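LanC-like protein GCR2 (Arabidopsis thaliana, PDB 3T33) binds a zinc ion, belongs to the lanthionine synthetase C-like family and may play a role in abscisic acid signalling. Local coordinates at residues A[106-111]-A[138-143]; A[155-160]-A[175-180]; A[183-186]-A[192-195]. All blocks are in the same frame, centred on the assembly; numbering follows the deposited sequence.

Contact 1: residues A[106-111]-A[138-143]; sequences LCLENV and AVAAKC
Helices 101-118 and 130-144 form a roughly antiparallel helix pair, and they meet where the side chains of C107 and L108 close on the methyl group of A140. Over these segments the N-to-C directions of the two helices are 148° apart, and the axes come no nearer than 9.8 Å. The nearest CA atoms across the pair are those of L108 and A140, 6.6 Å apart. A140 points its CB toward the other helix, and both L108 CD2 and C107 SG meet that carbon. L108 reaches it with the branched end of its side chain: CD2 lies 3.6 Å from A140 CB, and CG follows at 3.8 Å. The other methyl, CD1, passes the backbone of A140 instead, 4.0 Å from A140 O. With CG set beside the backbone N (chi1 -77°), the leucine extends its fork across the interface, where CD2 also comes 4.0 Å from A141 N. C107 supplies the second apolar partner, its SG standing 3.9 Å from A140 CB. Because SG is anti to the backbone N (chi1 177°), the sulfur projects from helix 101-118 to touch the same methyl that L108 grips. In the alpha/alpha barrel of the LanC-like family, this joint links one face of helix 130-144 to helix 101-118, while other residues of helix 130-144 meet further neighbours: A141 touches L149 of helix 147-158, and V139 packs on H187 of helix 174-188. No hydrogen bond crosses between 106-111 and 138-143; the four touching residues are buried, and the two segments bury 151 Å² against each other, both sides summed.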
loop_
_atom_site.group_PDB
_atom_site.type_symbol
_atom_site.label_atom_id
_atom_site.label_comp_id
_atom_site.label_asym_id
_atom_site.label_seq_id
_atom_site.Cartn_x
_atom_site.Cartn_y
_atom_site.Cartn_z
ATOM N N LEU A 106 -0.442 -22.683 -3.122
ATOM C CA LEU A 106 0.775 -22.495 -2.391
ATOM C C LEU A 106 0.483 -21.426 -1.323
ATOM O O LEU A 106 0.920 -21.557 -0.159
ATOM C CB LEU A 106 1.904 -22.053 -3.317
ATOM C CG LEU A 106 3.240 -22.024 -2.567
ATOM C CD1 LEU A 106 3.471 -23.429 -1.938
ATOM C CD2 LEU A 106 4.403 -21.618 -3.482
ATOM N N CYS A 107 -0.233 -20.374 -1.765
ATOM C CA CYS A 107 -0.790 -19.336 -0.909
ATOM C C CYS A 107 -1.318 -19.937 0.382
ATOM O O CYS A 107 -0.821 -19.635 1.460
ATOM C CB CYS A 107 -1.941 -18.584 -1.622
ATOM S SG CYS A 107 -2.720 -17.317 -0.501
ATOM N N LEU A 108 -2.298 -20.822 0.236
ATOM C CA LEU A 108 -2.944 -21.455 1.383
ATOM C C LEU A 108 -2.029 -22.290 2.241
ATOM O O LEU A 108 -2.228 -22.360 3.455
ATOM C CB LEU A 108 -4.138 -22.293 0.947
ATOM C CG LEU A 108 -5.314 -21.374 0.651
ATOM C CD1 LEU A 108 -6.361 -22.156 -0.082
ATOM C CD2 LEU A 108 -5.872 -20.764 1.906
ATOM N N GLU A 109 -1.038 -22.913 1.622
ATOM C CA GLU A 109 -0.052 -23.616 2.407
ATOM C C GLU A 109 0.763 -22.635 3.237
ATOM O O GLU A 109 1.062 -22.926 4.397
ATOM C CB GLU A 109 0.900 -24.448 1.548
ATOM C CG GLU A 109 0.228 -25.351 0.613
ATOM C CD GLU A 109 1.171 -26.401 0.059
ATOM O OE1 GLU A 109 2.416 -26.347 0.314
ATOM O OE2 GLU A 109 0.622 -27.313 -0.614
ATOM N N ASN A 110 1.146 -21.495 2.639
ATOM C CA ASN A 110 1.875 -20.478 3.407
ATOM C C ASN A 110 1.040 -19.926 4.569
ATOM O O ASN A 110 1.595 -19.652 5.633
ATOM C CB ASN A 110 2.263 -19.308 2.530
ATOM C CG ASN A 110 3.345 -19.656 1.502
ATOM O OD1 ASN A 110 3.924 -18.755 0.918
ATOM N ND2 ASN A 110 3.625 -20.934 1.297
ATOM N N VAL A 111 -0.275 -19.743 4.335
ATOM C CA VAL A 111 -1.201 -19.134 5.315
ATOM C C VAL A 111 -1.291 -20.055 6.544
ATOM O O VAL A 111 -1.046 -19.627 7.696
ATOM C CB VAL A 111 -2.610 -18.877 4.724
ATOM C CG1 VAL A 111 -3.537 -18.283 5.746
ATOM C CG2 VAL A 111 -2.535 -17.870 3.553
ATOM N N ALA A 138 -9.155 -16.811 4.756
ATOM C CA ALA A 138 -10.570 -16.944 4.453
ATOM C C ALA A 138 -10.887 -16.561 2.992
ATOM O O ALA A 138 -11.731 -17.143 2.370
ATOM C CB ALA A 138 -11.424 -16.055 5.428
ATOM N N VAL A 139 -10.164 -15.586 2.459
ATOM C CA VAL A 139 -10.413 -15.125 1.089
ATOM C C VAL A 139 -9.852 -16.162 0.114
ATOM O O VAL A 139 -10.528 -16.591 -0.808
ATOM C CB VAL A 139 -9.870 -13.671 0.879
ATOM C CG1 VAL A 139 -9.922 -13.304 -0.595
ATOM C CG2 VAL A 139 -10.716 -12.652 1.710
ATOM N N ALA A 140 -8.619 -16.594 0.357
ATOM C CA ALA A 140 -7.978 -17.620 -0.474
ATOM C C ALA A 140 -8.806 -18.902 -0.497
ATOM O O ALA A 140 -8.994 -19.455 -1.556
ATOM C CB ALA A 140 -6.543 -17.865 -0.060
ATOM N N ALA A 141 -9.362 -19.310 0.649
ATOM C CA ALA A 141 -10.275 -20.486 0.731
ATOM C C ALA A 141 -11.575 -20.331 -0.027
ATOM O O ALA A 141 -12.083 -21.287 -0.607
ATOM C CB ALA A 141 -10.568 -20.885 2.214
ATOM N N LYS A 142 -12.147 -19.138 0.039
ATOM C CA LYS A 142 -13.317 -18.820 -0.753
ATOM C C LYS A 142 -12.965 -18.939 -2.250
ATOM O O LYS A 142 -13.729 -19.495 -3.017
ATOM C CB LYS A 142 -13.859 -17.406 -0.405
ATOM C CG LYS A 142 -15.394 -17.227 -0.516
ATOM C CD LYS A 142 -16.139 -18.349 0.229
ATOM C CE LYS A 142 -17.662 -18.199 0.259
ATOM N NZ LYS A 142 -18.230 -19.376 1.005
ATOM N N CYS A 143 -11.804 -18.455 -2.672
ATOM C CA CYS A 143 -11.490 -18.545 -4.109
ATOM C C CYS A 143 -11.347 -20.006 -4.530
ATOM O O CYS A 143 -11.853 -20.411 -5.585
ATOM C CB CYS A 143 -10.249 -17.739 -4.465
ATOM S SG CYS A 143 -10.511 -15.989 -4.197
#

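Contact 2: residues A[155-160]-A[175-180]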
loop_
_atom_site.group_PDB
_atom_site.type_symbol
_atom_site.label_atom_id
_atom_site.label_comp_id
_atom_site.label_asym_id
_atom_site.label_seq_id
_atom_site.Cartn_x
_atom_site.Cartn_y
_atom_site.Cartn_z
ATOM N N ALA A 155 -13.817 -18.319 11.800
ATOM C CA ALA A 155 -13.913 -18.532 13.270
ATOM C C ALA A 155 -12.671 -17.972 13.992
ATOM O O ALA A 155 -12.783 -17.355 15.060
ATOM C CB ALA A 155 -14.122 -20.061 13.612
ATOM N N ARG A 156 -11.486 -18.163 13.412
ATOM C CA ARG A 156 -10.310 -17.619 14.032
ATOM C C ARG A 156 -10.342 -16.107 13.939
ATOM O O ARG A 156 -9.934 -15.396 14.881
ATOM C CB ARG A 156 -9.043 -18.154 13.387
ATOM C CG ARG A 156 -8.763 -19.620 13.710
ATOM C CD ARG A 156 -7.870 -20.214 12.595
ATOM N NE ARG A 156 -7.649 -21.660 12.719
ATOM C CZ ARG A 156 -7.213 -22.440 11.724
ATOM N NH1 ARG A 156 -6.951 -21.920 10.519
ATOM N NH2 ARG A 156 -7.040 -23.745 11.921
ATOM N N PHE A 157 -10.863 -15.585 12.840
ATOM C CA PHE A 157 -10.827 -14.148 12.707
ATOM C C PHE A 157 -11.816 -13.569 13.776
ATOM O O PHE A 157 -11.513 -12.634 14.471
ATOM C CB PHE A 157 -11.263 -13.706 11.313
ATOM C CG PHE A 157 -11.032 -12.229 11.072
ATOM C CD1 PHE A 157 -11.521 -11.275 11.946
ATOM C CD2 PHE A 157 -10.312 -11.786 9.987
ATOM C CE1 PHE A 157 -11.279 -9.926 11.732
ATOM C CE2 PHE A 157 -10.108 -10.448 9.778
ATOM C CZ PHE A 157 -10.562 -9.526 10.651
ATOM N N ARG A 158 -12.998 -14.146 13.855
ATOM C CA ARG A 158 -14.036 -13.743 14.790
ATOM C C ARG A 158 -13.687 -13.911 16.284
ATOM O O ARG A 158 -14.372 -13.292 17.142
ATOM C CB ARG A 158 -15.281 -14.537 14.477
ATOM C CG ARG A 158 -16.010 -14.064 13.206
ATOM C CD ARG A 158 -17.230 -14.881 13.057
ATOM N NE ARG A 158 -18.030 -14.447 11.944
ATOM C CZ ARG A 158 -18.996 -15.183 11.400
ATOM N NH1 ARG A 158 -19.264 -16.421 11.842
ATOM N NH2 ARG A 158 -19.703 -14.682 10.417
ATOM N N GLY A 159 -12.651 -14.714 16.584
ATOM C CA GLY A 159 -12.130 -14.858 17.964
ATOM C C GLY A 159 -11.198 -13.732 18.397
ATOM O O GLY A 159 -10.843 -13.593 19.602
ATOM N N ILE A 160 -10.782 -12.899 17.449
ATOM C CA ILE A 160 -9.891 -11.799 17.811
ATOM C C ILE A 160 -10.575 -10.795 18.728
ATOM O O ILE A 160 -11.709 -10.391 18.484
ATOM C CB ILE A 160 -9.272 -11.104 16.530
ATOM C CG1 ILE A 160 -8.263 -12.049 15.835
ATOM C CG2 ILE A 160 -8.556 -9.822 16.867
ATOM C CD1 ILE A 160 -8.013 -11.735 14.346
ATOM N N ALA A 175 -7.279 1.011 13.569
ATOM C CA ALA A 175 -7.520 1.249 12.142
ATOM C C ALA A 175 -7.074 -0.024 11.371
ATOM O O ALA A 175 -7.799 -0.513 10.506
ATOM C CB ALA A 175 -6.768 2.506 11.645
ATOM N N GLY A 176 -5.944 -0.589 11.788
ATOM C CA GLY A 176 -5.392 -1.836 11.278
ATOM C C GLY A 176 -6.252 -3.086 11.370
ATOM O O GLY A 176 -6.312 -3.888 10.419
ATOM N N TYR A 177 -6.909 -3.288 12.510
ATOM C CA TYR A 177 -7.782 -4.428 12.636
ATOM C C TYR A 177 -9.023 -4.144 11.768
ATOM O O TYR A 177 -9.589 -5.019 11.109
ATOM C CB TYR A 177 -8.153 -4.580 14.110
ATOM C CG TYR A 177 -9.387 -5.409 14.286
ATOM C CD1 TYR A 177 -9.317 -6.808 14.252
ATOM C CD2 TYR A 177 -10.606 -4.830 14.473
ATOM C CE1 TYR A 177 -10.457 -7.598 14.392
ATOM C CE2 TYR A 177 -11.808 -5.651 14.627
ATOM C CZ TYR A 177 -11.701 -7.016 14.586
ATOM O OH TYR A 177 -12.821 -7.839 14.665
ATOM N N LEU A 178 -9.494 -2.911 11.826
ATOM C CA LEU A 178 -10.723 -2.520 11.134
ATOM C C LEU A 178 -10.516 -2.633 9.605
ATOM O O LEU A 178 -11.404 -3.109 8.886
ATOM C CB LEU A 178 -11.040 -1.065 11.476
ATOM C CG LEU A 178 -12.179 -0.384 10.703
ATOM C CD1 LEU A 178 -13.493 -1.212 10.874
ATOM C CD2 LEU A 178 -12.344 1.054 11.175
ATOM N N TRP A 179 -9.339 -2.194 9.136
ATOM C CA TRP A 179 -8.939 -2.448 7.742
ATOM C C TRP A 179 -9.140 -3.947 7.291
ATOM O O TRP A 179 -9.766 -4.183 6.259
ATOM C CB TRP A 179 -7.509 -1.924 7.466
ATOM C CG TRP A 179 -7.211 -1.714 5.949
ATOM C CD1 TRP A 179 -7.159 -0.510 5.266
ATOM C CD2 TRP A 179 -6.961 -2.745 4.956
ATOM N NE1 TRP A 179 -6.865 -0.726 3.943
ATOM C CE2 TRP A 179 -6.757 -2.084 3.714
ATOM C CE3 TRP A 179 -6.872 -4.154 5.008
ATOM C CZ2 TRP A 179 -6.459 -2.801 2.489
ATOM C CZ3 TRP A 179 -6.562 -4.881 3.806
ATOM C CH2 TRP A 179 -6.352 -4.170 2.555
ATOM N N ALA A 180 -8.705 -4.908 8.115
ATOM C CA ALA A 180 -8.849 -6.344 7.835
ATOM C C ALA A 180 -10.281 -6.774 7.697
ATOM O O ALA A 180 -10.595 -7.658 6.866
ATOM C CB ALA A 180 -8.184 -7.197 8.933
HETATM O O HOH W 1 -12.756 -10.181 15.768
#
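F157 lays its ring obliquely against that of Y177, the centroids 5.9 Å apart and the planes inclined at 50°. The touch is between two ring carbons, F157 CE1 and Y177 CE1, at 3.6 Å, while the tyrosine hydroxyl lies at the phenylalanine edge, in the plane of that ring. Further round the same edge, A180 CB sits 3.7 Å from F157 CZ. A CG anti to the backbone N (chi1 -171°) carries the phenyl group from the last turn of helix 147-158 across to helix 174-188. I160, in the loop that follows, adds its CG2 methyl 3.8 Å from Y177 CE1, and its CD1 lies over one face of the F157 ring, offset toward the rim. Helix 130-144 borders this cluster as well, through C134 on F157 and A131 on A180. The polar side is handled by one water, which accepts from Y177 OH at 2.6 Å and donates to F157 O at 3.0 Å and to I160 O at 2.9 Å. Both water protons are thus committed to main-chain carbonyls, so the tyrosine must be the donor: its hydroxyl tethers the chain leaving helix 147-158 through the water, with no direct hydrogen bond between the segments.

Contact 3: residues A[183-186]-A[192-195]; sequences FLNK and SISS
N185 carries its amide from helix 174-188 to the loop at 192-193, since rotation about CA-CB (chi1 -77°) sets CG beside the backbone N. CG comes 3.7 Å from S192 N. Beyond it, OD1 takes two backbone N-H groups: a nearly straight bond from I193 N at 2.9 Å (N-H...O 168°), arriving on a lone pair in the carbonyl plane, and a weak, bent one from S192 N at 3.0 Å. On the other branch, ND2 donates to I193 O at 3.0 Å with an angle of 175°, and that acceptor lies practically in the plane of the amide. Alongside, L184 crosses I193 at about a right angle, its CD2 3.6 Å from I193 CD1. S192 OG is bonded to Y150 OH of helix 147-158, and S194 is the N-cap of helix 195-212. The amide of N185 thus holds the connection between helices 174-188 and 195-212 against the end of the first. It reads both polar groups of I193; exchanging its O and N would set N-H against N-H and oxygen against oxygen, losing all three bonds, so the pairing fixes which way the amide is flipped.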
loop_
_atom_site.group_PDB
_atom_site.type_symbol
_atom_site.label_atom_id
_atom_site.label_comp_id
_atom_site.label_asym_id
_atom_site.label_seq_id
_atom_site.Cartn_x
_atom_site.Cartn_y
_atom_site.Cartn_z
ATOM N N PHE A 183 -11.568 -5.434 4.453
ATOM C CA PHE A 183 -10.989 -6.259 3.428
ATOM C C PHE A 183 -11.698 -7.619 3.311
ATOM O O PHE A 183 -12.093 -8.052 2.221
ATOM C CB PHE A 183 -9.503 -6.461 3.760
ATOM C CG PHE A 183 -8.824 -7.509 2.922
ATOM C CD1 PHE A 183 -8.889 -8.859 3.290
ATOM C CD2 PHE A 183 -8.095 -7.141 1.758
ATOM C CE1 PHE A 183 -8.233 -9.885 2.509
ATOM C CE2 PHE A 183 -7.399 -8.145 0.984
ATOM C CZ PHE A 183 -7.463 -9.519 1.361
ATOM N N LEU A 184 -11.888 -8.278 4.439
ATOM C CA LEU A 184 -12.581 -9.544 4.445
ATOM C C LEU A 184 -13.994 -9.428 3.874
ATOM O O LEU A 184 -14.408 -10.240 2.993
ATOM C CB LEU A 184 -12.624 -10.138 5.848
ATOM C CG LEU A 184 -13.276 -11.508 5.896
ATOM C CD1 LEU A 184 -12.649 -12.466 4.910
ATOM C CD2 LEU A 184 -13.216 -12.122 7.313
ATOM N N ASN A 185 -14.737 -8.432 4.357
ATOM C CA ASN A 185 -16.144 -8.253 3.922
ATOM C C ASN A 185 -16.278 -7.908 2.408
ATOM O O ASN A 185 -17.112 -8.454 1.702
ATOM C CB ASN A 185 -16.881 -7.214 4.828
ATOM C CG ASN A 185 -17.312 -7.823 6.255
ATOM O OD1 ASN A 185 -16.971 -8.954 6.620
ATOM N ND2 ASN A 185 -18.076 -7.070 6.998
ATOM N N LYS A 186 -15.465 -6.979 1.949
ATOM C CA LYS A 186 -15.466 -6.573 0.546
ATOM C C LYS A 186 -15.236 -7.795 -0.369
ATOM O O LYS A 186 -16.022 -8.045 -1.282
ATOM C CB LYS A 186 -14.356 -5.514 0.372
ATOM C CG LYS A 186 -13.925 -5.214 -1.069
ATOM C CD LYS A 186 -14.586 -3.926 -1.599
ATOM C CE LYS A 186 -13.751 -3.220 -2.696
ATOM N NZ LYS A 186 -13.964 -1.724 -2.675
ATOM N N SER A 192 -19.249 -10.943 6.814
ATOM C CA SER A 192 -18.538 -12.065 7.392
ATOM C C SER A 192 -18.186 -11.679 8.839
ATOM O O SER A 192 -18.437 -12.444 9.776
ATOM C CB SER A 192 -17.266 -12.411 6.573
ATOM O OG SER A 192 -17.559 -12.642 5.191
ATOM N N ILE A 193 -17.580 -10.497 8.969
ATOM C CA ILE A 193 -17.362 -9.828 10.227
ATOM C C ILE A 193 -18.564 -8.909 10.495
ATOM O O ILE A 193 -19.093 -8.252 9.593
ATOM C CB ILE A 193 -16.096 -8.969 10.262
ATOM C CG1 ILE A 193 -14.875 -9.723 9.759
ATOM C CG2 ILE A 193 -15.833 -8.500 11.756
ATOM C CD1 ILE A 193 -14.644 -10.996 10.457
ATOM N N SER A 194 -18.932 -8.815 11.767
ATOM C CA SER A 194 -20.214 -8.245 12.127
ATOM C C SER A 194 -20.149 -6.765 11.942
ATOM O O SER A 194 -19.180 -6.155 12.385
ATOM C CB SER A 194 -20.544 -8.577 13.601
ATOM O OG SER A 194 -21.652 -7.785 14.026
ATOM N N SER A 195 -21.156 -6.175 11.300
ATOM C CA SER A 195 -21.191 -4.722 11.152
ATOM C C SER A 195 -21.218 -3.986 12.523
ATOM O O SER A 195 -20.534 -2.956 12.692
ATOM C CB SER A 195 -22.363 -4.336 10.270
ATOM O OG SER A 195 -22.357 -2.975 9.962
#

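The contacts follow one another in series along the chain, contact 1 closing before contact 2 opens and contact 2 before contact 3. Contacts 2 and 3 both use helix 174-188, and their centres are 9 Å apart; they touch directly, with F157 packing on I193 and R158 reaching the carbonyl of S192. Contact 1 lies about 17 Å from each of the others, centre to centre. It touches contact 3 through V139 and A138 against L184, but does not touch contact 2. Successive helices from 101-118 to 174-188, and the loop leading to helix 195-212, are thereby joined in one part of the helical fold, away from the zinc site.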